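Local coordinates for putative metal binding protein RUMGNA_00854 (Ruminococcus gnavus, PDB 3U7Z) that is of unknown function but binds calcium ions, probably has a ubiquitin-like fold and may act in transport, at residues T27-Y31 against L32-L36. Sequence-based numbering, arbitrary orientation.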
ATOM      1  N   THR A  27       6.623 -13.370  -3.862  1.00 19.96           N
ATOM      2  CA  THR A  27       7.290 -12.352  -4.680  1.00 20.99           C
ATOM      3  C   THR A  27       8.789 -12.359  -4.464  1.00 21.43           C
ATOM      4  O   THR A  27       9.236 -12.604  -3.381  1.00 20.50           O
ATOM      5  CB  THR A  27       6.688 -10.928  -4.369  1.00 20.84           C
ATOM      6  OG1 THR A  27       7.386  -9.931  -5.106  1.00 25.23           O
ATOM      7  CG2 THR A  27       6.802 -10.593  -2.869  1.00 22.35           C
ATOM      8  N   ASP A  28       9.542 -12.035  -5.516  1.00 25.44           N
ATOM      9  CA  ASP A  28      10.997 -11.795  -5.409  1.00 29.47           C
ATOM     10  C   ASP A  28      11.313 -10.306  -5.454  1.00 28.44           C
ATOM     11  O   ASP A  28      12.482  -9.908  -5.545  1.00 29.72           O
ATOM     12  CB  ASP A  28      11.794 -12.566  -6.485  1.00 31.45           C
ATOM     13  CG  ASP A  28      11.004 -12.775  -7.775  1.00 37.86           C
ATOM     14  OD1 ASP A  28      10.557 -11.759  -8.354  1.00 42.86           O
ATOM     15  OD2 ASP A  28      10.785 -13.951  -8.176  1.00 43.41           O
ATOM     16  N   ALA A  29      10.268  -9.488  -5.355  1.00 28.26           N
ATOM     17  CA  ALA A  29      10.400  -8.038  -5.316  1.00 27.34           C
ATOM     18  C   ALA A  29      11.206  -7.550  -4.126  1.00 26.58           C
ATOM     19  O   ALA A  29      11.167  -8.106  -3.003  1.00 25.64           O
ATOM     20  CB  ALA A  29       9.028  -7.390  -5.287  1.00 29.11           C
ATOM     21  N   LYS A  30      11.954  -6.489  -4.386  1.00 25.64           N
ATOM     22  CA  LYS A  30      12.725  -5.859  -3.383  1.00 24.68           C
ATOM     23  C   LYS A  30      11.834  -4.884  -2.656  1.00 22.66           C
ATOM     24  O   LYS A  30      12.016  -4.736  -1.482  1.00 20.02           O
ATOM     25  CB  LYS A  30      13.939  -5.134  -4.014  1.00 28.22           C
ATOM     26  CG  LYS A  30      14.800  -4.275  -3.061  1.00 32.97           C
ATOM     27  CD  LYS A  30      15.600  -5.039  -2.021  1.00 39.22           C
ATOM     28  CE  LYS A  30      16.589  -4.115  -1.297  1.00 43.10           C
ATOM     29  NZ  LYS A  30      16.916  -4.612   0.071  1.00 46.05           N
ATOM     30  N   TYR A  31      10.894  -4.226  -3.363  1.00 19.76           N
ATOM     31  CA  TYR A  31      10.131  -3.112  -2.783  1.00 17.23           C
ATOM     32  C   TYR A  31       8.643  -3.271  -2.904  1.00 13.78           C
ATOM     33  O   TYR A  31       8.146  -3.894  -3.804  1.00 16.78           O
ATOM     34  CB  TYR A  31      10.537  -1.774  -3.420  1.00 17.07           C
ATOM     35  CG  TYR A  31      11.994  -1.444  -3.137  1.00 22.89           C
ATOM     36  CD1 TYR A  31      12.388  -0.979  -1.896  1.00 17.03           C
ATOM     37  CD2 TYR A  31      12.983  -1.620  -4.114  1.00 26.91           C
ATOM     38  CE1 TYR A  31      13.723  -0.681  -1.586  1.00 24.45           C
ATOM     39  CE2 TYR A  31      14.339  -1.317  -3.828  1.00 27.99           C
ATOM     40  CZ  TYR A  31      14.689  -0.861  -2.564  1.00 28.02           C
ATOM     41  OH  TYR A  31      15.995  -0.569  -2.293  1.00 34.74           O
ATOM     42  N   LEU A  32       7.946  -2.649  -1.956  1.00 14.51           N
ATOM     43  CA  LEU A  32       6.515  -2.854  -1.840  1.00 14.33           C
ATOM     44  C   LEU A  32       5.774  -2.349  -3.051  1.00 13.15           C
ATOM     45  O   LEU A  32       4.860  -2.965  -3.497  1.00 13.52           O
ATOM     46  CB  LEU A  32       5.946  -2.168  -0.588  1.00 13.44           C
ATOM     47  CG  LEU A  32       4.417  -2.265  -0.341  1.00 15.12           C
ATOM     48  CD1 LEU A  32       3.997  -3.731  -0.216  1.00 15.14           C
ATOM     49  CD2 LEU A  32       4.053  -1.432   0.879  1.00 16.13           C
ATOM     50  N   GLY A  33       6.232  -1.238  -3.625  1.00 13.39           N
ATOM     51  CA  GLY A  33       5.513  -0.719  -4.813  1.00 13.28           C
ATOM     52  C   GLY A  33       5.492  -1.685  -5.986  1.00 12.67           C
ATOM     53  O   GLY A  33       4.470  -1.779  -6.701  1.00 15.43           O
ATOM     54  N   GLU A  34       6.606  -2.423  -6.170  1.00 15.07           N
ATOM     55  CA  GLU A  34       6.720  -3.413  -7.233  0.50 15.17           C
ATOM     56  C   GLU A  34       5.691  -4.531  -6.997  1.00 13.94           C
ATOM     57  O   GLU A  34       5.006  -4.996  -7.943  1.00 15.96           O
ATOM     58  CB  GLU A  34       8.171  -3.968  -7.291  0.50 19.19           C
ATOM     59  CG  GLU A  34       8.363  -5.120  -8.259  0.50 21.11           C
ATOM     60  CD  GLU A  34       9.772  -5.725  -8.218  0.50 22.83           C
ATOM     61  OE1 GLU A  34      10.656  -5.199  -7.508  0.50 27.20           O
ATOM     62  OE2 GLU A  34       9.984  -6.753  -8.909  0.50 25.64           O
ATOM     63  N   VAL A  35       5.543  -4.925  -5.741  1.00 14.05           N
ATOM     64  CA  VAL A  35       4.582  -5.941  -5.396  1.00 15.60           C
ATOM     65  C   VAL A  35       3.161  -5.477  -5.692  1.00 14.05           C
ATOM     66  O   VAL A  35       2.382  -6.192  -6.320  1.00 14.13           O
ATOM     67  CB  VAL A  35       4.665  -6.360  -3.907  1.00 15.95           C
ATOM     68  CG1 VAL A  35       3.660  -7.468  -3.675  1.00 17.85           C
ATOM     69  CG2 VAL A  35       6.096  -6.764  -3.451  1.00 19.18           C
ATOM     70  N   LEU A  36       2.858  -4.259  -5.259  1.00 13.39           N
ATOM     71  CA  LEU A  36       1.490  -3.734  -5.424  1.00 13.74           C
ATOM     72  C   LEU A  36       1.143  -3.613  -6.899  1.00 13.84           C
ATOM     73  O   LEU A  36       0.020  -3.981  -7.361  1.00 15.99           O
ATOM     74  CB  LEU A  36       1.404  -2.397  -4.737  1.00 14.34           C
ATOM     75  CG  LEU A  36       1.622  -2.355  -3.219  1.00 15.38           C
ATOM     76  CD1 LEU A  36       1.685  -0.925  -2.629  1.00 16.70           C
ATOM     77  CD2 LEU A  36       0.563  -3.187  -2.530  1.00 19.83           C
TER
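Ala29 points its methyl group at the first turn of helix 32-38, where CB meets Val35 CG2 at 3.5 Å. Val35 has CG1 anti to the backbone N (chi1 -178°), which leaves CG2 beside that N and turned to both Ala29 CB and Tyr31 O. Thr27 packs on the same branch: its side chain crosses that of Val35 at about a right angle, with OG1 3.8 Å from Val35 CG2. The same hydroxyl oxygen accepts from Ala29 N at 2.9 Å, an ST turn that bends the chain as it leaves strand 20-27. A valine in place of Thr27 would probably cost the turn this bond, leaving Ala29 N without its acceptor and the loop less firmly set against Val35. Tyr31 is the N-cap residue, and its carbonyl oxygen starts the helix with two weak bonds, from Val35 N at 3.4 Å and, more bent, from Glu34 N with an N-H...O angle of 125°. Val35 packs on Ile9 of strand 7-14 and Leu32 on Phe93 of strand 92-99, which sets the turn against the mixed sheet. The outer side is looser. In the conformer given, one of two, the extended Glu34 side chain lies over Ala29, while the Lys30 and Tyr31 side chains lead away from the helix, Lys30 CG resting over the rim of one face of the tyrosine ring.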